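Local structure of proteolytically activated form of PPO4 Tyrosinase (Agaricus bisporus var. bisporus H97, 4OUA) at residues A[16-21]-A[127-132]. The protein catalyses the o-hydroxylation of monophenols and the oxidation of the resulting o-diphenols to o-quinones at a two-copper centre, the initial step of melanin synthesis. Sequence-based numbering, arbitrary orientation.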
ATOM      1  N   LEU A  16       1.335  11.235  -5.513  1.00 31.47           N
ATOM      2  CA  LEU A  16       1.680  11.347  -6.923  1.00 29.68           C
ATOM      3  C   LEU A  16       1.839   9.987  -7.593  1.00 33.88           C
ATOM      4  O   LEU A  16       2.092   8.981  -6.933  1.00 34.46           O
ATOM      5  CB  LEU A  16       2.967  12.155  -7.091  1.00 30.35           C
ATOM      6  CG  LEU A  16       2.968  13.565  -6.498  1.00 27.39           C
ATOM      7  CD1 LEU A  16       4.270  14.277  -6.824  1.00 30.41           C
ATOM      8  CD2 LEU A  16       1.777  14.358  -7.003  1.00 33.03           C
ATOM      9  N   ASP A  17       1.673   9.970  -8.912  1.00 35.35           N
ATOM     10  CA  ASP A  17       1.990   8.798  -9.712  1.00 33.83           C
ATOM     11  C   ASP A  17       3.497   8.576  -9.664  1.00 35.90           C
ATOM     12  O   ASP A  17       4.270   9.510  -9.876  1.00 34.52           O
ATOM     13  CB  ASP A  17       1.510   8.981 -11.154  1.00 34.81           C
ATOM     14  CG  ASP A  17       1.667   7.724 -11.990  1.00 40.03           C
ATOM     15  OD1 ASP A  17       2.817   7.363 -12.320  1.00 36.12           O
ATOM     16  OD2 ASP A  17       0.637   7.105 -12.327  1.00 54.11           O
ATOM     17  N   ILE A  18       3.912   7.344  -9.380  1.00 33.57           N
ATOM     18  CA  ILE A  18       5.328   7.032  -9.207  1.00 30.71           C
ATOM     19  C   ILE A  18       6.162   7.446 -10.422  1.00 32.68           C
ATOM     20  O   ILE A  18       7.348   7.745 -10.293  1.00 35.21           O
ATOM     21  CB  ILE A  18       5.542   5.527  -8.934  1.00 29.41           C
ATOM     22  CG1 ILE A  18       6.967   5.269  -8.440  1.00 24.26           C
ATOM     23  CG2 ILE A  18       5.239   4.706 -10.177  1.00 24.16           C
ATOM     24  CD1 ILE A  18       7.327   6.028  -7.183  1.00 20.88           C
ATOM     25  N   VAL A  19       5.537   7.469 -11.595  1.00 32.04           N
ATOM     26  CA  VAL A  19       6.217   7.905 -12.811  1.00 34.27           C
ATOM     27  C   VAL A  19       6.582   9.381 -12.723  1.00 40.96           C
ATOM     28  O   VAL A  19       7.621   9.806 -13.227  1.00 45.32           O
ATOM     29  CB  VAL A  19       5.352   7.668 -14.064  1.00 31.18           C
ATOM     30  CG1 VAL A  19       5.961   8.365 -15.270  1.00 33.78           C
ATOM     31  CG2 VAL A  19       5.200   6.180 -14.326  1.00 26.36           C
ATOM     32  N   ASP A  20       5.718  10.157 -12.077  1.00 41.34           N
ATOM     33  CA  ASP A  20       5.975  11.574 -11.852  1.00 36.94           C
ATOM     34  C   ASP A  20       6.826  11.771 -10.605  1.00 35.42           C
ATOM     35  O   ASP A  20       7.695  12.639 -10.561  1.00 39.33           O
ATOM     36  CB  ASP A  20       4.662  12.349 -11.711  1.00 34.87           C
ATOM     37  CG  ASP A  20       3.800  12.271 -12.953  1.00 43.67           C
ATOM     38  OD1 ASP A  20       4.361  12.184 -14.066  1.00 54.15           O
ATOM     39  OD2 ASP A  20       2.560  12.301 -12.815  1.00 41.70           O
ATOM     40  N   PHE A  21       6.558  10.948  -9.596  1.00 36.25           N
ATOM     41  CA  PHE A  21       7.199  11.057  -8.292  1.00 33.38           C
ATOM     42  C   PHE A  21       8.716  10.923  -8.377  1.00 36.06           C
ATOM     43  O   PHE A  21       9.449  11.647  -7.704  1.00 39.68           O
ATOM     44  CB  PHE A  21       6.631   9.995  -7.347  1.00 37.73           C
ATOM     45  CG  PHE A  21       7.080  10.138  -5.921  1.00 33.44           C
ATOM     46  CD1 PHE A  21       6.311  10.836  -5.007  1.00 32.04           C
ATOM     47  CD2 PHE A  21       8.260   9.558  -5.490  1.00 31.62           C
ATOM     48  CE1 PHE A  21       6.715  10.964  -3.694  1.00 30.37           C
ATOM     49  CE2 PHE A  21       8.669   9.683  -4.179  1.00 36.17           C
ATOM     50  CZ  PHE A  21       7.894  10.387  -3.279  1.00 36.13           C
ATOM     51  N   ARG A 127       3.897  12.347   0.361  1.00 31.35           N
ATOM     52  CA  ARG A 127       2.843  11.348   0.485  1.00 30.16           C
ATOM     53  C   ARG A 127       3.252  10.075  -0.247  1.00 26.15           C
ATOM     54  O   ARG A 127       4.137  10.102  -1.099  1.00 26.88           O
ATOM     55  CB  ARG A 127       1.520  11.879  -0.074  1.00 34.70           C
ATOM     56  CG  ARG A 127       0.992  13.129   0.610  1.00 28.04           C
ATOM     57  CD  ARG A 127       0.549  12.842   2.033  1.00 29.40           C
ATOM     58  NE  ARG A 127      -0.142  13.984   2.626  1.00 35.82           N
ATOM     59  CZ  ARG A 127       0.473  15.012   3.203  1.00 35.04           C
ATOM     60  NH1 ARG A 127       1.796  15.045   3.264  1.00 33.24           N
ATOM     61  NH2 ARG A 127      -0.234  16.008   3.717  1.00 34.86           N
ATOM     62  N   GLN A 128       2.604   8.963   0.080  1.00 27.85           N
ATOM     63  CA  GLN A 128       2.929   7.688  -0.551  1.00 30.70           C
ATOM     64  C   GLN A 128       2.474   7.645  -2.008  1.00 33.15           C
ATOM     65  O   GLN A 128       1.276   7.658  -2.291  1.00 32.03           O
ATOM     66  CB  GLN A 128       2.302   6.530   0.227  1.00 32.73           C
ATOM     67  CG  GLN A 128       2.536   5.162  -0.403  1.00 38.40           C
ATOM     68  CD  GLN A 128       4.009   4.821  -0.544  1.00 32.03           C
ATOM     69  OE1 GLN A 128       4.463   4.408  -1.611  1.00 28.97           O
ATOM     70  NE2 GLN A 128       4.761   4.987   0.538  1.00 30.97           N
ATOM     71  N   PRO A 129       3.437   7.588  -2.941  1.00 33.85           N
ATOM     72  CA  PRO A 129       3.143   7.501  -4.377  1.00 33.72           C
ATOM     73  C   PRO A 129       2.436   6.198  -4.731  1.00 31.13           C
ATOM     74  O   PRO A 129       2.569   5.215  -4.001  1.00 31.20           O
ATOM     75  CB  PRO A 129       4.529   7.567  -5.024  1.00 29.66           C
ATOM     76  CG  PRO A 129       5.452   7.051  -3.976  1.00 30.63           C
ATOM     77  CD  PRO A 129       4.884   7.534  -2.672  1.00 32.32           C
ATOM     78  N   TYR A 130       1.694   6.190  -5.833  1.00 35.18           N
ATOM     79  CA  TYR A 130       0.953   4.997  -6.228  1.00 29.67           C
ATOM     80  C   TYR A 130       1.467   4.429  -7.544  1.00 32.68           C
ATOM     81  O   TYR A 130       1.951   5.161  -8.408  1.00 34.85           O
ATOM     82  CB  TYR A 130      -0.546   5.297  -6.334  1.00 27.12           C
ATOM     83  CG  TYR A 130      -0.915   6.308  -7.399  1.00 29.86           C
ATOM     84  CD1 TYR A 130      -1.083   5.922  -8.722  1.00 25.45           C
ATOM     85  CD2 TYR A 130      -1.109   7.645  -7.080  1.00 29.72           C
ATOM     86  CE1 TYR A 130      -1.422   6.839  -9.696  1.00 31.03           C
ATOM     87  CE2 TYR A 130      -1.450   8.570  -8.048  1.00 29.47           C
ATOM     88  CZ  TYR A 130      -1.604   8.161  -9.355  1.00 34.20           C
ATOM     89  OH  TYR A 130      -1.944   9.076 -10.324  1.00 38.59           O
ATOM     90  N   TRP A 131       1.353   3.113  -7.677  1.00 36.40           N
ATOM     91  CA  TRP A 131       1.799   2.395  -8.862  1.00 28.60           C
ATOM     92  C   TRP A 131       0.609   2.095  -9.775  1.00 24.67           C
ATOM     93  O   TRP A 131      -0.118   1.125  -9.563  1.00 23.66           O
ATOM     94  CB  TRP A 131       2.510   1.106  -8.444  1.00 24.68           C
ATOM     95  CG  TRP A 131       2.983   0.238  -9.567  1.00 23.61           C
ATOM     96  CD1 TRP A 131       3.191   0.603 -10.865  1.00 27.65           C
ATOM     97  CD2 TRP A 131       3.303  -1.155  -9.484  1.00 26.78           C
ATOM     98  NE1 TRP A 131       3.624  -0.478 -11.596  1.00 30.20           N
ATOM     99  CE2 TRP A 131       3.699  -1.570 -10.771  1.00 26.65           C
ATOM    100  CE3 TRP A 131       3.292  -2.092  -8.447  1.00 25.41           C
ATOM    101  CZ2 TRP A 131       4.082  -2.879 -11.046  1.00 22.99           C
ATOM    102  CZ3 TRP A 131       3.671  -3.391  -8.724  1.00 21.69           C
ATOM    103  CH2 TRP A 131       4.061  -3.772 -10.012  1.00 23.49           C
ATOM    104  N   ASP A 132       0.413   2.939 -10.784  1.00 23.09           N
ATOM    105  CA  ASP A 132      -0.722   2.802 -11.694  1.00 28.15           C
ATOM    106  C   ASP A 132      -0.588   1.554 -12.569  1.00 30.39           C
ATOM    107  O   ASP A 132      -0.240   1.641 -13.748  1.00 27.65           O
ATOM    108  CB  ASP A 132      -0.851   4.051 -12.566  1.00 29.30           C
ATOM    109  CG  ASP A 132      -2.247   4.228 -13.133  1.00 31.56           C
ATOM    110  OD1 ASP A 132      -2.984   3.224 -13.250  1.00 30.38           O
ATOM    111  OD2 ASP A 132      -2.606   5.378 -13.462  1.00 32.46           O
TER
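L16 and I18 straddle Y130 with two backbone hydrogen bonds, Y130 N to L16 O at 3.0 Å and I18 N to Y130 O at 3.1 Å, which pair D17 with Y130 in a single beta bridge. Hydrophobic packing flanks it. The puckered ring of P129 presses on one face of the F21 ring, P129 CG lying 3.9 Å from the F21 centroid and 5° off the normal, a CH-pi contact to which a compact, rigid proline is well suited. I18 CD1 reaches the same P129 CG from another direction, at 3.9 Å.

Immediately after the bridge the chain turns into helix 18-21, and D17 is its N-cap: with CG anti to the backbone N (chi1 -173°), its short carboxylate can fold back to the first turn, where OD1 takes the V19 N-H through its anti lone pair at 2.8 Å. In the tyrosinase fold the bridge joins this N-terminal segment to the loop after helix 116-125; on that loop, the W131 side chain lies about 10 Å from a bound copper ion and packs against helix 246-258, which carries H250 and H254.

Y130 turns one broad ring face to D17, with D17 CA 3.8 Å from its centroid, offset toward the rim. A serine here would probably strip D17 of this aromatic face and open a gap beside its CA and CB. The D17 and D132 carboxylates approach to 3.8 Å between their OD2 atoms, probably tolerable because R376 and R287 both salt-bridge D132.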